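Local coordinates for proton-dependent oligopeptide transporter family protein (Xanthomonas campestris, PDB 6EI3) that probably couples proton movement to the uptake of small peptides across the membrane, as a POT family transporter with the major facilitator fold, at residues Glu14-Tyr19 and Leu157-Ala162; Phe124-Phe129 and His135-Val140; Gly241-Glu244 and Ile250-Cys253; Leu364-Ser369 and Ser414-Glu419. All coordinates share one frame; numbering follows the deposited sequence.

Interaction 1 (Glu14-Tyr19 and Leu157-Ala162); sequences ERFSFY and LLIPLA. With 78M ((2S)-2,3-dihydroxypropyl(7Z)-pentadec-7-enoate), chain L; 78M ((2S)-2,3-dihydroxypropyl(7Z)-pentadec-7-enoate), chain I.
F16 and L158 both set CG anti to the backbone N (chi1 -173° and 172°), and these rotations carry their ends to a meeting between helices 4-22 and 137-165. Both helices belong to the N-terminal half of a major facilitator fold. The touch is light and wholly apolar, burying 102 Å². F16 offers the rim of its ring: CZ lies 4.1 Å from CD2 of L158, and CE1 is 4.2 Å from CD1 of I159. Both methyls come at the ring edge, near its plane. The F16 and L158 side chains run at about a right angle to each other. Phenylalanine suits this place because a flat, long group can span the gap between backbones that do not touch; F154 and L178 also pack against it.

P160, which has no amide hydrogen, interrupts the bonding of helix 137-165 and kinks it just beyond the contact. On helix 4-22, E14 and R15 end the ExxER signature of POT transporters, a motif implicated in proton coupling in relatives. R15 grips E14 side-on, its NE bonding OE1 at 2.8 Å and its NH2 reaching the syn lone pair of OE2, also at 2.8 Å. Y86 gives that carboxylate a further hydrogen bond. Leucines suit the lipid-facing side of helix 137-165, where L161 CD1 packs 3.8 Å from C4 of the chain I lipid. L158 CD2, besides meeting the F16 edge, lies 3.6 Å from C15, the acyl end of the chain L lipid.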
# COMPACT_ATOMS: atom_id res chain seq x y z
N GLU A 14 15.27 -7.06 -5.37
CA GLU A 14 14.54 -6.54 -4.21
C GLU A 14 13.04 -6.86 -4.29
O GLU A 14 12.45 -7.21 -3.29
CB GLU A 14 14.79 -5.02 -4.00
CG GLU A 14 14.10 -4.42 -2.78
CD GLU A 14 12.62 -4.07 -2.93
OE1 GLU A 14 12.20 -3.81 -4.07
OE2 GLU A 14 11.89 -4.10 -1.91
N ARG A 15 12.41 -6.71 -5.47
CA ARG A 15 10.98 -6.97 -5.62
C ARG A 15 10.67 -8.46 -5.46
O ARG A 15 9.68 -8.80 -4.81
CB ARG A 15 10.42 -6.42 -6.96
CG ARG A 15 10.34 -4.86 -7.04
CD ARG A 15 9.21 -4.22 -6.23
NE ARG A 15 9.56 -4.13 -4.81
CZ ARG A 15 8.70 -4.02 -3.80
NH1 ARG A 15 7.40 -3.94 -4.04
NH2 ARG A 15 9.15 -3.98 -2.55
N PHE A 16 11.50 -9.33 -6.04
CA PHE A 16 11.28 -10.77 -5.92
C PHE A 16 11.39 -11.15 -4.43
O PHE A 16 10.55 -11.90 -3.92
CB PHE A 16 12.29 -11.57 -6.78
CG PHE A 16 12.02 -13.07 -6.82
CD1 PHE A 16 12.35 -13.88 -5.74
CD2 PHE A 16 11.44 -13.66 -7.94
CE1 PHE A 16 12.12 -15.27 -5.78
CE2 PHE A 16 11.21 -15.04 -7.98
CZ PHE A 16 11.54 -15.83 -6.90
N SER A 17 12.41 -10.61 -3.76
CA SER A 17 12.67 -10.83 -2.34
C SER A 17 11.49 -10.38 -1.46
O SER A 17 11.06 -11.12 -0.57
CB SER A 17 13.95 -10.10 -1.94
OG SER A 17 14.20 -10.21 -0.55
N PHE A 18 10.98 -9.18 -1.71
CA PHE A 18 9.87 -8.63 -0.92
C PHE A 18 8.65 -9.51 -1.02
O PHE A 18 8.12 -9.91 0.01
CB PHE A 18 9.52 -7.19 -1.35
CG PHE A 18 8.35 -6.64 -0.56
CD1 PHE A 18 8.55 -6.05 0.69
CD2 PHE A 18 7.05 -6.74 -1.05
CE1 PHE A 18 7.46 -5.60 1.44
CE2 PHE A 18 5.96 -6.26 -0.30
CZ PHE A 18 6.17 -5.70 0.94
N TYR A 19 8.19 -9.79 -2.25
CA TYR A 19 6.99 -10.60 -2.45
C TYR A 19 7.16 -12.01 -1.92
O TYR A 19 6.22 -12.58 -1.38
CB TYR A 19 6.60 -10.60 -3.94
CG TYR A 19 5.98 -9.29 -4.36
CD1 TYR A 19 4.72 -8.91 -3.90
CD2 TYR A 19 6.66 -8.41 -5.20
CE1 TYR A 19 4.15 -7.69 -4.28
CE2 TYR A 19 6.10 -7.20 -5.59
CZ TYR A 19 4.84 -6.84 -5.13
OH TYR A 19 4.26 -5.66 -5.52
N LEU A 157 4.91 -18.47 -6.67
CA LEU A 157 4.86 -19.86 -7.05
C LEU A 157 6.00 -20.67 -6.42
O LEU A 157 5.80 -21.84 -6.10
CB LEU A 157 4.90 -20.00 -8.58
CG LEU A 157 3.63 -19.66 -9.37
CD1 LEU A 157 3.91 -19.68 -10.85
CD2 LEU A 157 2.50 -20.62 -9.08
N LEU A 158 7.19 -20.08 -6.25
CA LEU A 158 8.38 -20.79 -5.77
C LEU A 158 8.58 -20.83 -4.24
O LEU A 158 8.78 -21.92 -3.68
CB LEU A 158 9.64 -20.22 -6.47
CG LEU A 158 11.03 -20.68 -6.00
CD1 LEU A 158 11.28 -22.17 -6.32
CD2 LEU A 158 12.12 -19.86 -6.67
N ILE A 159 8.59 -19.66 -3.58
CA ILE A 159 8.87 -19.53 -2.15
C ILE A 159 7.89 -20.38 -1.28
O ILE A 159 8.39 -21.08 -0.40
CB ILE A 159 9.01 -18.05 -1.69
CG1 ILE A 159 10.03 -17.29 -2.57
CG2 ILE A 159 9.41 -17.97 -0.21
CD1 ILE A 159 11.52 -17.92 -2.62
N PRO A 160 6.57 -20.43 -1.54
CA PRO A 160 5.70 -21.33 -0.75
C PRO A 160 6.06 -22.81 -0.85
O PRO A 160 5.84 -23.54 0.12
CB PRO A 160 4.30 -21.02 -1.28
CG PRO A 160 4.42 -19.60 -1.84
CD PRO A 160 5.77 -19.64 -2.50
N LEU A 161 6.63 -23.25 -2.00
CA LEU A 161 7.09 -24.62 -2.23
C LEU A 161 8.37 -24.87 -1.42
O LEU A 161 8.52 -25.95 -0.86
CB LEU A 161 7.36 -24.91 -3.73
CG LEU A 161 6.15 -25.16 -4.63
CD1 LEU A 161 6.60 -25.55 -6.02
CD2 LEU A 161 5.25 -26.26 -4.08
N ALA A 162 9.28 -23.86 -1.35
CA ALA A 162 10.47 -23.95 -0.50
C ALA A 162 10.02 -24.08 0.98
O ALA A 162 10.59 -24.89 1.71
CB ALA A 162 11.33 -22.70 -0.66
O21 78M L . 8.59 -35.05 0.74
C20 78M L . 8.79 -35.39 -0.62
C18 78M L . 7.87 -34.59 -1.52
O19 78M L . 7.77 -35.20 -2.81
C17 78M L . 8.28 -33.14 -1.64
O2 78M L . 9.26 -33.01 -2.70
C1 78M L . 10.51 -32.68 -2.37
O1 78M L . 10.96 -32.75 -1.25
C2 78M L . 11.28 -32.20 -3.57
C3 78M L . 11.74 -30.75 -3.49
C4 78M L . 10.64 -29.74 -3.80
C5 78M L . 11.11 -28.50 -4.55
C6 78M L . 11.36 -27.28 -3.67
C7 78M L . 11.39 -25.98 -4.44
C8 78M L . 12.44 -25.36 -4.98
C9 78M L . 13.88 -25.81 -4.97
C10 78M L . 14.87 -24.80 -5.58
C11 78M L . 15.58 -23.92 -4.55
C12 78M L . 16.80 -23.15 -5.06
C13 78M L . 16.54 -22.03 -6.07
C15 78M L . 15.68 -19.68 -6.51
C14 78M L . 15.80 -20.81 -5.52
O21 78M I . 5.67 -30.42 -4.54
C20 78M I . 5.87 -31.78 -4.19
C18 78M I . 6.40 -32.58 -5.36
O19 78M I . 6.26 -33.98 -5.08
C17 78M I . 7.84 -32.27 -5.69
O2 78M I . 8.02 -30.84 -5.83
C1 78M I . 7.78 -30.27 -7.02
O1 78M I . 7.28 -30.84 -7.96
C2 78M I . 8.23 -28.84 -7.04
C3 78M I . 8.87 -28.41 -8.35
C4 78M I . 9.19 -26.93 -8.41
C5 78M I . 10.63 -26.64 -8.78
C6 78M I . 11.01 -25.17 -8.63
C7 78M I . 11.06 -24.45 -9.94
C8 78M I . 12.10 -23.82 -10.46
C9 78M I . 13.49 -23.71 -9.89
C10 78M I . 14.35 -22.66 -10.57
C11 78M I . 15.82 -22.75 -10.22
C12 78M I . 16.69 -21.66 -10.81
C13 78M I . 17.09 -20.56 -9.83
C15 78M I . 17.77 -18.60 -11.33
C14 78M I . 16.80 -19.14 -10.29

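Interaction 2 (Phe124-Phe129 and His135-Val140); sequences FMVDQF and HRAKVV
M125 and V140 reach for each other tip to tip. The methionine leaves the backbone with CG anti to N (chi1 -179°), then bends at chi2 (-87°) and again at chi3 (-74°), and the folded chain lays CG, SD and CE all against the valine. SD stands 3.8 Å from V140 CG1. A pliable thioether fits here, since it can curl around a branched side chain that has little freedom of its own. The other V140 methyl is turned to F129: CG2 meets CZ of that ring at 3.8 Å, coming in at the edge, near the ring plane.

F129 is the centre of the contact. One face of its ring lies against the backbone leading into helix 137-165, with A137 N above the ring centre and A137 CA 3.8 Å from CE1. The small side chain of A137 lets the aromatic come this close. Here the chain turns back between helix 121-127 and helix 137-165, a short connection between two helices in the N-terminal half of the major facilitator fold; V126 CA and A137 CA are 5.8 Å apart. V126 adds CG2, 4.2 Å from A137 CB, while CB of R136 touches F129 CE2 and the poorly ordered arginine end leads off.

Q128 folds back toward the preceding turn. Its NE2 donates to F124 O at 2.9 Å, nearly straight, with F124 O lying in the plane of the Q128 amide, and at the same time stands over the centre of the F124 ring. OE1 of Q128 accepts from the V194 amide and from Q3, and I4 packs beside both Q128 and F129.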
# COMPACT_ATOMS: atom_id res chain seq x y z
N PHE A 124 15.62 8.06 -8.33
CA PHE A 124 17.07 7.94 -8.59
C PHE A 124 17.32 7.40 -9.99
O PHE A 124 18.30 7.76 -10.62
CB PHE A 124 17.74 7.02 -7.54
CG PHE A 124 19.25 6.95 -7.60
CD1 PHE A 124 20.03 8.06 -7.28
CD2 PHE A 124 19.89 5.75 -7.86
CE1 PHE A 124 21.42 7.99 -7.29
CE2 PHE A 124 21.28 5.68 -7.90
CZ PHE A 124 22.04 6.79 -7.59
N MET A 125 16.43 6.51 -10.47
CA MET A 125 16.55 5.97 -11.83
C MET A 125 16.38 7.11 -12.86
O MET A 125 17.15 7.19 -13.82
CB MET A 125 15.49 4.87 -12.06
CG MET A 125 15.57 4.25 -13.46
SD MET A 125 14.60 5.17 -14.68
CE MET A 125 12.90 4.67 -14.20
N VAL A 126 15.33 7.95 -12.71
CA VAL A 126 15.06 9.07 -13.64
C VAL A 126 16.27 10.05 -13.68
O VAL A 126 16.64 10.50 -14.76
CB VAL A 126 13.72 9.79 -13.31
CG1 VAL A 126 13.45 10.95 -14.28
CG2 VAL A 126 12.54 8.82 -13.33
N ASP A 127 16.93 10.28 -12.52
CA ASP A 127 18.14 11.13 -12.38
C ASP A 127 19.28 10.68 -13.29
O ASP A 127 20.13 11.49 -13.61
CB ASP A 127 18.68 11.08 -10.92
CG ASP A 127 17.85 11.80 -9.88
OD1 ASP A 127 16.89 12.52 -10.26
OD2 ASP A 127 18.16 11.65 -8.66
N GLN A 128 19.33 9.40 -13.67
CA GLN A 128 20.41 8.86 -14.50
C GLN A 128 20.37 9.33 -15.95
O GLN A 128 21.37 9.20 -16.65
CB GLN A 128 20.47 7.33 -14.42
CG GLN A 128 20.54 6.78 -12.98
CD GLN A 128 21.58 7.49 -12.15
OE1 GLN A 128 22.75 7.58 -12.53
NE2 GLN A 128 21.17 8.06 -11.02
N PHE A 129 19.22 9.89 -16.39
CA PHE A 129 19.00 10.43 -17.74
C PHE A 129 19.24 11.94 -17.74
O PHE A 129 18.71 12.63 -16.87
CB PHE A 129 17.56 10.13 -18.20
CG PHE A 129 17.27 8.67 -18.39
CD1 PHE A 129 16.80 7.89 -17.33
CD2 PHE A 129 17.46 8.05 -19.63
CE1 PHE A 129 16.54 6.53 -17.50
CE2 PHE A 129 17.19 6.69 -19.80
CZ PHE A 129 16.73 5.94 -18.73
N HIS A 135 12.27 11.80 -20.94
CA HIS A 135 11.20 11.00 -21.56
C HIS A 135 11.61 9.53 -21.79
O HIS A 135 10.75 8.66 -21.78
CB HIS A 135 10.70 11.64 -22.87
CG HIS A 135 11.71 11.65 -23.97
ND1 HIS A 135 12.63 12.68 -24.11
CD2 HIS A 135 11.92 10.74 -24.95
CE1 HIS A 135 13.37 12.37 -25.16
NE2 HIS A 135 12.99 11.21 -25.70
N ARG A 136 12.92 9.28 -21.98
CA ARG A 136 13.50 7.95 -22.21
C ARG A 136 13.40 7.03 -20.97
O ARG A 136 13.50 5.81 -21.10
CB ARG A 136 14.95 8.09 -22.70
CG ARG A 136 15.46 6.92 -23.52
CD ARG A 136 16.40 7.36 -24.62
NE ARG A 136 15.69 7.94 -25.76
CZ ARG A 136 15.18 7.25 -26.77
NH1 ARG A 136 15.29 5.92 -26.80
NH2 ARG A 136 14.55 7.87 -27.76
N ALA A 137 13.14 7.62 -19.78
CA ALA A 137 12.94 6.86 -18.54
C ALA A 137 11.66 6.01 -18.60
O ALA A 137 11.57 5.04 -17.87
CB ALA A 137 12.92 7.78 -17.34
N LYS A 138 10.71 6.36 -19.51
CA LYS A 138 9.44 5.66 -19.76
C LYS A 138 9.67 4.17 -20.06
O LYS A 138 8.94 3.33 -19.56
CB LYS A 138 8.69 6.33 -20.94
CG LYS A 138 7.32 5.74 -21.29
CD LYS A 138 6.17 6.38 -20.49
CE LYS A 138 4.83 5.70 -20.72
NZ LYS A 138 4.75 4.37 -20.06
N VAL A 139 10.70 3.87 -20.87
CA VAL A 139 11.13 2.52 -21.27
C VAL A 139 11.56 1.72 -20.01
O VAL A 139 11.25 0.53 -19.90
CB VAL A 139 12.28 2.63 -22.31
CG1 VAL A 139 12.97 1.28 -22.56
CG2 VAL A 139 11.78 3.24 -23.63
N VAL A 140 12.27 2.37 -19.09
CA VAL A 140 12.70 1.73 -17.84
C VAL A 140 11.49 1.52 -16.90
O VAL A 140 11.40 0.47 -16.27
CB VAL A 140 13.91 2.42 -17.15
CG1 VAL A 140 14.39 1.63 -15.92
CG2 VAL A 140 15.06 2.61 -18.15

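Interaction 3 (Gly241-Glu244 and Ile250-Cys253); sequences GLTE and ICLC. With 78M ((2S)-2,3-dihydroxypropyl(7Z)-pentadec-7-enoate), chain G.
L242 caps and T243 begins the short helix 243-246, which faces C251 on the first turn of helix 248-270. With phi/psi of -108°/15°, L242 occupies the N-cap position; T243 already has helical angles. T243 CA and C251 CA are 6.3 Å apart, and only 109 Å² is buried.

C251 is the only residue of 250-253 to touch the other segment. With SG anti to the carbonyl carbon (chi1 -62°), its sulfur is aimed at the peptide group joining L242 to T243, standing 3.3 Å from L242 C and 3.4 Å from T243 N, a tight non-bonded contact with no hydrogen bond between the segments. A compact, polarisable thiol suits so short a distance between backbones. L242 adds CB, 3.7 Å from C251 SG. The T243 hydroxyl, 4.0 Å from C251 SG through OG1, is committed to L240 O.

The contact lies in the link, containing helix 243-246, that joins helices 224-239 and 248-270. This pair probably corresponds to the extra helical hairpin that bacterial POT proteins insert between their two six-helix bundles. C253 SG lies 3.9 Å from C14 of the chain G lipid, and both I250 and C253 pack on helices 40-60 and 430-456.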
# COMPACT_ATOMS: atom_id res chain seq x y z
N GLY A 241 -1.99 6.87 24.54
CA GLY A 241 -2.51 6.40 25.82
C GLY A 241 -3.43 5.20 25.70
O GLY A 241 -3.96 4.73 26.71
N LEU A 242 -3.64 4.69 24.46
CA LEU A 242 -4.50 3.52 24.21
C LEU A 242 -3.67 2.27 23.84
O LEU A 242 -4.23 1.30 23.32
CB LEU A 242 -5.56 3.81 23.13
CG LEU A 242 -6.56 4.95 23.40
CD1 LEU A 242 -7.27 5.36 22.12
CD2 LEU A 242 -7.58 4.56 24.46
N THR A 243 -2.35 2.30 24.08
CA THR A 243 -1.40 1.24 23.74
C THR A 243 -1.77 -0.10 24.40
O THR A 243 -1.67 -1.14 23.74
CB THR A 243 0.05 1.71 24.02
OG1 THR A 243 0.31 2.86 23.21
CG2 THR A 243 1.10 0.65 23.69
N GLU A 244 -2.25 -0.06 25.65
CA GLU A 244 -2.67 -1.23 26.43
C GLU A 244 -3.79 -2.04 25.78
O GLU A 244 -3.69 -3.27 25.73
CB GLU A 244 -3.13 -0.79 27.84
CG GLU A 244 -2.02 -0.46 28.81
CD GLU A 244 -2.54 -0.09 30.18
OE1 GLU A 244 -2.91 1.09 30.38
OE2 GLU A 244 -2.64 -1.00 31.04
N ILE A 250 -1.58 0.32 16.08
CA ILE A 250 -2.90 0.93 15.88
C ILE A 250 -2.91 2.38 16.37
O ILE A 250 -3.37 3.26 15.65
CB ILE A 250 -4.04 0.09 16.48
CG1 ILE A 250 -4.30 -1.17 15.62
CG2 ILE A 250 -5.34 0.92 16.67
CD1 ILE A 250 -5.22 -2.26 16.30
N CYS A 251 -2.37 2.61 17.59
CA CYS A 251 -2.34 3.95 18.18
C CYS A 251 -1.59 4.95 17.34
O CYS A 251 -2.09 6.05 17.16
CB CYS A 251 -1.81 3.91 19.60
SG CYS A 251 -2.84 2.94 20.73
N LEU A 252 -0.40 4.57 16.81
CA LEU A 252 0.41 5.43 15.96
C LEU A 252 -0.34 5.78 14.66
O LEU A 252 -0.26 6.93 14.21
CB LEU A 252 1.78 4.79 15.66
CG LEU A 252 2.82 4.77 16.81
CD1 LEU A 252 3.98 3.85 16.46
CD2 LEU A 252 3.35 6.19 17.12
N CYS A 253 -1.10 4.80 14.10
CA CYS A 253 -1.90 4.97 12.88
C CYS A 253 -3.11 5.82 13.08
O CYS A 253 -3.44 6.58 12.18
CB CYS A 253 -2.30 3.62 12.30
SG CYS A 253 -0.94 2.77 11.49
O21 78M G . -1.12 -8.94 19.53
C20 78M G . 0.25 -8.82 19.88
C18 78M G . 1.12 -8.90 18.65
O19 78M G . 1.18 -10.25 18.16
C17 78M G . 2.53 -8.39 18.88
O2 78M G . 2.83 -7.47 17.79
C1 78M G . 3.46 -7.95 16.71
O1 78M G . 3.67 -9.11 16.51
C2 78M G . 3.83 -6.84 15.77
C3 78M G . 5.12 -7.08 14.99
C4 78M G . 5.06 -6.45 13.62
C5 78M G . 6.41 -6.22 12.96
C6 78M G . 6.37 -5.18 11.85
C7 78M G . 6.47 -3.78 12.35
C8 78M G . 6.49 -2.68 11.62
C9 78M G . 6.61 -1.28 12.14
C10 78M G . 5.28 -0.54 12.21
C11 78M G . 5.43 0.97 12.29
C12 78M G . 4.09 1.69 12.33
C13 78M G . 4.14 3.18 12.10
C15 78M G . 2.76 5.29 11.92
C14 78M G . 2.76 3.78 11.95

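Interaction 4 (Leu364-Ser369 and Ser414-Glu419); sequences LRRMTS and SATGIE. With 78M ((2S)-2,3-dihydroxypropyl(7Z)-pentadec-7-enoate), chain J.
M367 carries this contact by pushing its side chain across T416 and G417. From CB, placed alongside the neighbouring helix, chi1 sets CG anti to the carbonyl carbon, where CG meets T416 CG2 at 3.8 Å. An extended chi2 takes SD on to G417, 3.9 Å from its CA. The last torsion turns (chi3 81°), and the tip, CE, settles 3.6 Å from G417 CA. With no side chain at G417, the methyl can lie directly on the backbone, and methionine has the length and flexibility to follow this stepped path.

T416 presents both branches. Its methyl takes M367, while OG1 lies 3.8 Å from R366 CD, the two side chains crossing at about a right angle. That hydroxyl is hydrogen-bonded to L412 O in its own helix, which suits threonine to a buried place in a helix interface. R366 spends its aliphatic stem here and its charge further on, with NE bonded to P361 O and the guanidinium in a cation-pi contact with Y351.

On the far side of helix 363-389 lies the chain J lipid. T368 OG1 and S369 OG turn back to L364 O and R365 O, each carbonyl receiving the amide and the hydroxyl from opposite faces. Their hydroxyls are thus occupied within the helix and meet carbon atoms of the lipid, S369 OG 3.3 Å from C7.

In the C-terminal half of the major facilitator fold, segments 364-369 and 414-419 run roughly antiparallel, 140° between their directions, with axes 8.9 Å apart at closest; they belong to helices 363-389 and 400-424. F490 of helix 471-495 and I295 and V299 of helix 281-306 close round M367, while helix 430-456 packs on I418.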
# COMPACT_ATOMS: atom_id res chain seq x y z
N LEU A 364 -12.53 8.74 -12.72
CA LEU A 364 -13.36 8.65 -11.51
C LEU A 364 -14.42 7.53 -11.59
O LEU A 364 -14.72 6.92 -10.57
CB LEU A 364 -13.99 10.01 -11.15
CG LEU A 364 -13.00 11.05 -10.58
CD1 LEU A 364 -13.68 12.39 -10.40
CD2 LEU A 364 -12.33 10.57 -9.26
N ARG A 365 -14.90 7.21 -12.81
CA ARG A 365 -15.82 6.09 -13.05
C ARG A 365 -15.09 4.78 -12.86
O ARG A 365 -15.65 3.85 -12.28
CB ARG A 365 -16.45 6.14 -14.46
CG ARG A 365 -17.76 6.90 -14.51
CD ARG A 365 -18.18 7.15 -15.94
NE ARG A 365 -19.55 7.66 -16.02
CZ ARG A 365 -20.18 7.94 -17.16
NH1 ARG A 365 -19.58 7.74 -18.32
NH2 ARG A 365 -21.42 8.41 -17.14
N ARG A 366 -13.84 4.70 -13.34
CA ARG A 366 -13.00 3.51 -13.19
C ARG A 366 -12.76 3.28 -11.70
O ARG A 366 -12.93 2.16 -11.22
CB ARG A 366 -11.65 3.70 -13.89
CG ARG A 366 -11.70 3.67 -15.42
CD ARG A 366 -10.29 3.89 -15.99
NE ARG A 366 -10.36 4.37 -17.37
CZ ARG A 366 -9.30 4.52 -18.16
NH1 ARG A 366 -8.08 4.23 -17.72
NH2 ARG A 366 -9.46 4.95 -19.41
N MET A 367 -12.43 4.34 -10.95
CA MET A 367 -12.14 4.23 -9.53
C MET A 367 -13.35 3.77 -8.71
O MET A 367 -13.21 2.83 -7.93
CB MET A 367 -11.52 5.51 -9.00
CG MET A 367 -10.09 5.74 -9.51
SD MET A 367 -9.46 7.35 -9.00
CE MET A 367 -8.95 6.95 -7.30
N THR A 368 -14.54 4.37 -8.95
CA THR A 368 -15.79 3.98 -8.26
C THR A 368 -16.08 2.49 -8.54
O THR A 368 -16.32 1.73 -7.59
CB THR A 368 -16.97 4.86 -8.77
OG1 THR A 368 -16.60 6.24 -8.70
CG2 THR A 368 -18.26 4.62 -7.99
N SER A 369 -16.02 2.09 -9.84
CA SER A 369 -16.25 0.72 -10.30
C SER A 369 -15.25 -0.24 -9.69
O SER A 369 -15.63 -1.37 -9.36
CB SER A 369 -16.17 0.64 -11.82
OG SER A 369 -17.13 1.49 -12.45
N SER A 414 -6.58 1.11 -8.42
CA SER A 414 -5.18 1.27 -8.05
C SER A 414 -4.32 1.81 -9.16
O SER A 414 -3.60 2.78 -8.91
CB SER A 414 -4.60 -0.03 -7.49
OG SER A 414 -3.33 0.21 -6.93
N ALA A 415 -4.44 1.26 -10.38
CA ALA A 415 -3.69 1.76 -11.54
C ALA A 415 -4.15 3.18 -11.98
O ALA A 415 -3.34 3.95 -12.48
CB ALA A 415 -3.82 0.78 -12.70
N THR A 416 -5.43 3.52 -11.77
CA THR A 416 -6.02 4.82 -12.13
C THR A 416 -5.74 5.93 -11.10
O THR A 416 -5.52 7.08 -11.50
CB THR A 416 -7.53 4.64 -12.28
OG1 THR A 416 -7.80 3.53 -13.13
CG2 THR A 416 -8.22 5.88 -12.83
N GLY A 417 -5.82 5.60 -9.80
CA GLY A 417 -5.69 6.55 -8.71
C GLY A 417 -4.53 7.51 -8.77
O GLY A 417 -4.70 8.73 -8.65
N ILE A 418 -3.34 6.96 -8.96
CA ILE A 418 -2.10 7.72 -8.97
C ILE A 418 -1.96 8.55 -10.26
O ILE A 418 -1.58 9.73 -10.19
CB ILE A 418 -0.90 6.75 -8.64
CG1 ILE A 418 0.37 7.53 -8.26
CG2 ILE A 418 -0.64 5.69 -9.72
CD1 ILE A 418 0.22 8.38 -6.96
N GLU A 419 -2.38 8.00 -11.40
CA GLU A 419 -2.40 8.73 -12.67
C GLU A 419 -3.42 9.89 -12.59
O GLU A 419 -3.14 11.01 -13.05
CB GLU A 419 -2.78 7.76 -13.80
CG GLU A 419 -2.45 8.28 -15.19
CD GLU A 419 -2.67 7.32 -16.34
OE1 GLU A 419 -2.65 6.08 -16.11
OE2 GLU A 419 -2.85 7.80 -17.49
O21 78M J . -19.94 13.92 -15.01
C20 78M J . -19.18 13.52 -13.88
C18 78M J . -19.74 12.25 -13.27
O19 78M J . -21.11 12.45 -12.92
C17 78M J . -18.95 11.80 -12.06
O2 78M J . -19.57 10.58 -11.59
C1 78M J . -18.78 9.57 -11.24
O1 78M J . -17.58 9.57 -11.39
C2 78M J . -19.56 8.43 -10.64
C3 78M J . -19.08 7.06 -11.08
C4 78M J . -20.12 5.97 -10.95
C5 78M J . -19.74 4.72 -11.71
C6 78M J . -20.65 3.52 -11.46
C7 78M J . -20.33 2.38 -12.38
C8 78M J . -20.57 1.08 -12.21
C9 78M J . -21.23 0.40 -11.04
C10 78M J . -20.23 -0.31 -10.11
C11 78M J . -19.77 -1.69 -10.58
C12 78M J . -20.72 -2.86 -10.29
C13 78M J . -20.97 -3.15 -8.82
C15 78M J . -22.53 -4.13 -7.10
C14 78M J . -22.09 -4.13 -8.54

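In the fold
Interactions 1 and 2 share helix 137-165 and lie well apart along it, their centres about 27 Å from each other: 2 lies at its beginning, near helix 121-127, and 1 joins its later part to helix 4-22. Interaction 4 makes a comparable helix-helix contact in the C-terminal half, with nearest atoms about 9 Å from interaction 2 and about 10 Å from interaction 1. Interaction 3 probably belongs to the connection between the halves and is remote, about 41 Å from interaction 2 centre to centre, on opposite sides of the chain's centre. Lipid molecules border interactions 1, 3 and 4, marking membrane-facing surfaces; the E14-R15 pair links interaction 1 to the probable proton-coupling region.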